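Local coordinates for increased recombination centers protein 6 (Saccharomyces cerevisiae, PDB 3UC9) that acts as a clathrin coat accessory factor related to small G proteins and is involved in gross chromosomal rearrangements and telomere healing, at residues A[176-179]-A[180-184]. Sequence-based numbering, arbitrary orientation.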
ATOM      1  N   ASN A 176     -15.147  -9.066   5.910  1.00 42.89           N
ATOM      2  CA  ASN A 176     -13.726  -9.378   6.103  1.00 41.07           C
ATOM      3  C   ASN A 176     -13.310 -10.787   5.655  1.00 40.44           C
ATOM      4  O   ASN A 176     -12.233 -11.263   6.023  1.00 38.47           O
ATOM      5  CB  ASN A 176     -13.326  -9.139   7.568  1.00 41.37           C
ATOM      6  CG  ASN A 176     -14.117  -9.998   8.550  1.00 43.83           C
ATOM      7  OD1 ASN A 176     -14.939 -10.830   8.158  1.00 42.52           O
ATOM      8  ND2 ASN A 176     -13.868  -9.793   9.838  1.00 47.40           N
ATOM      9  N   HIS A 177     -14.152 -11.443   4.855  1.00 39.82           N
ATOM     10  CA  HIS A 177     -13.841 -12.778   4.344  1.00 40.05           C
ATOM     11  C   HIS A 177     -14.635 -13.089   3.075  1.00 39.89           C
ATOM     12  O   HIS A 177     -15.735 -12.560   2.871  1.00 39.39           O
ATOM     13  CB  HIS A 177     -14.175 -13.830   5.402  1.00 41.31           C
ATOM     14  CG  HIS A 177     -15.645 -14.048   5.568  1.00 46.55           C
ATOM     15  ND1 HIS A 177     -16.290 -15.170   5.092  1.00 50.93           N
ATOM     16  CD2 HIS A 177     -16.608 -13.258   6.101  1.00 50.21           C
ATOM     17  CE1 HIS A 177     -17.582 -15.074   5.350  1.00 54.38           C
ATOM     18  NE2 HIS A 177     -17.801 -13.922   5.959  1.00 52.55           N
ATOM     19  N   ASN A 178     -14.086 -13.953   2.226  1.00 39.38           N
ATOM     20  CA  ASN A 178     -14.830 -14.448   1.067  1.00 41.27           C
ATOM     21  C   ASN A 178     -15.433 -15.824   1.391  1.00 43.48           C
ATOM     22  O   ASN A 178     -15.417 -16.249   2.552  1.00 43.42           O
ATOM     23  CB  ASN A 178     -13.956 -14.439  -0.204  1.00 40.76           C
ATOM     24  CG  ASN A 178     -12.837 -15.472  -0.184  1.00 41.48           C
ATOM     25  OD1 ASN A 178     -12.616 -16.178   0.807  1.00 42.30           O
ATOM     26  ND2 ASN A 178     -12.120 -15.563  -1.297  1.00 40.43           N
ATOM     27  N   ASP A 179     -15.966 -16.508   0.379  1.00 45.25           N
ATOM     28  CA  ASP A 179     -16.620 -17.812   0.569  1.00 47.74           C
ATOM     29  C   ASP A 179     -15.658 -19.019   0.576  1.00 48.17           C
ATOM     30  O   ASP A 179     -16.102 -20.166   0.668  1.00 49.19           O
ATOM     31  CB  ASP A 179     -17.719 -18.020  -0.491  1.00 49.40           C
ATOM     32  CG  ASP A 179     -17.214 -17.833  -1.918  1.00 51.59           C
ATOM     33  OD1 ASP A 179     -16.493 -16.840  -2.180  1.00 53.24           O
ATOM     34  OD2 ASP A 179     -17.552 -18.672  -2.780  1.00 57.30           O
ATOM     35  N   TYR A 180     -14.354 -18.752   0.482  1.00 46.89           N
ATOM     36  CA  TYR A 180     -13.323 -19.787   0.467  1.00 47.42           C
ATOM     37  C   TYR A 180     -12.374 -19.648   1.672  1.00 45.14           C
ATOM     38  O   TYR A 180     -11.292 -20.226   1.679  1.00 45.31           O
ATOM     39  CB  TYR A 180     -12.521 -19.701  -0.846  1.00 47.68           C
ATOM     40  CG  TYR A 180     -11.473 -20.793  -1.016  1.00 53.21           C
ATOM     41  CD1 TYR A 180     -11.850 -22.123  -1.221  1.00 58.55           C
ATOM     42  CD2 TYR A 180     -10.104 -20.498  -0.967  1.00 57.06           C
ATOM     43  CE1 TYR A 180     -10.898 -23.133  -1.374  1.00 60.72           C
ATOM     44  CE2 TYR A 180      -9.138 -21.504  -1.116  1.00 60.51           C
ATOM     45  CZ  TYR A 180      -9.544 -22.819  -1.322  1.00 62.66           C
ATOM     46  OH  TYR A 180      -8.603 -23.819  -1.475  1.00 65.50           O
ATOM     47  N   GLY A 181     -12.781 -18.883   2.684  1.00 43.00           N
ATOM     48  CA  GLY A 181     -11.979 -18.722   3.894  1.00 41.32           C
ATOM     49  C   GLY A 181     -10.712 -17.893   3.732  1.00 39.08           C
ATOM     50  O   GLY A 181      -9.767 -18.057   4.509  1.00 38.42           O
ATOM     51  N   GLU A 182     -10.684 -17.017   2.725  1.00 36.23           N
ATOM     52  CA  GLU A 182      -9.621 -16.017   2.583  1.00 35.59           C
ATOM     53  C   GLU A 182     -10.084 -14.702   3.193  1.00 32.11           C
ATOM     54  O   GLU A 182     -11.282 -14.423   3.260  1.00 31.90           O
ATOM     55  CB  GLU A 182      -9.270 -15.774   1.115  1.00 35.54           C
ATOM     56  CG  GLU A 182      -8.729 -16.989   0.385  1.00 41.89           C
ATOM     57  CD  GLU A 182      -8.188 -16.647  -1.000  1.00 47.80           C
ATOM     58  OE1 GLU A 182      -8.974 -16.196  -1.864  1.00 50.92           O
ATOM     59  OE2 GLU A 182      -6.973 -16.835  -1.224  1.00 54.27           O
ATOM     60  N   LYS A 183      -9.124 -13.892   3.623  1.00 29.87           N
ATOM     61  CA  LYS A 183      -9.423 -12.589   4.205  1.00 26.80           C
ATOM     62  C   LYS A 183      -9.693 -11.527   3.131  1.00 26.03           C
ATOM     63  O   LYS A 183      -9.152 -11.579   2.027  1.00 23.31           O
ATOM     64  CB  LYS A 183      -8.266 -12.144   5.103  1.00 26.19           C
ATOM     65  CG  LYS A 183      -8.126 -12.970   6.353  1.00 24.91           C
ATOM     66  CD  LYS A 183      -6.852 -12.656   7.101  1.00 26.15           C
ATOM     67  CE  LYS A 183      -6.805 -13.351   8.445  1.00 26.23           C
ATOM     68  NZ  LYS A 183      -5.645 -12.890   9.254  1.00 32.70           N
ATOM     69  N   LEU A 184     -10.537 -10.563   3.486  1.00 26.08           N
ATOM     70  CA  LEU A 184     -10.781  -9.383   2.668  1.00 25.87           C
ATOM     71  C   LEU A 184     -10.670  -8.143   3.553  1.00 26.48           C
ATOM     72  O   LEU A 184     -10.468  -8.251   4.766  1.00 28.79           O
ATOM     73  CB  LEU A 184     -12.166  -9.443   2.020  1.00 26.46           C
ATOM     74  CG  LEU A 184     -12.399 -10.534   0.974  1.00 24.54           C
ATOM     75  CD1 LEU A 184     -13.872 -10.573   0.608  1.00 23.50           C
ATOM     76  CD2 LEU A 184     -11.515 -10.336  -0.274  1.00 27.25           C
TER
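The carboxamide of N178 is turned into the hairpin-like bend and touches the second half of the loop on both faces and at its NH2 end. Over one face of the amide plane stands the backbone N of Y180, 3.1 Å from N178 OD1 and 73° out of the plane. From the opposite face, but much closer to the plane, E182 N comes to the same N178 OD1 at 2.8 Å. Two main-chain N-H groups thus grip one oxygen, while N178 ND2 donates a longer bond, 3.3 Å, to the anti lone pair of E182 OE1. That bond is bent, and the amide and carboxylate planes are only moderately inclined to each other, 29°. The imidazole of H177 bonds through ND1 to N178 O, which lies tilted from the ring plane. Placing CG between the backbone N and carbonyl carbon (chi1 69°) swings the N178 amide back over the turn it starts: residues 178-181 form a type I beta turn whose first side chain accepts from Y180 N, as in an Asx turn. G181 takes up the positive phi that follows.

Beyond the turn, the two arms are joined by backbone bonds, N178 N to E182 O at 3.0 Å and L184 N to N176 O at 3.1 Å. The backbones of H177 and K183 form a single beta bridge, a short hairpin-like pairing without regular strands. E182 O also receives a CA-H contact from H177. The CD1 methyl of L184 lies against H177 O, at 3.5 Å, and N178 CB, at 4.0 Å.

The loop is a surface excursion between strand 163-167, an outermost strand of the mixed sheet, and helix 185-195. K183 leaves it to touch R188 and E191, with a weak, long ion pair to D187; the segment ends at L184, immediately before helix 185-195.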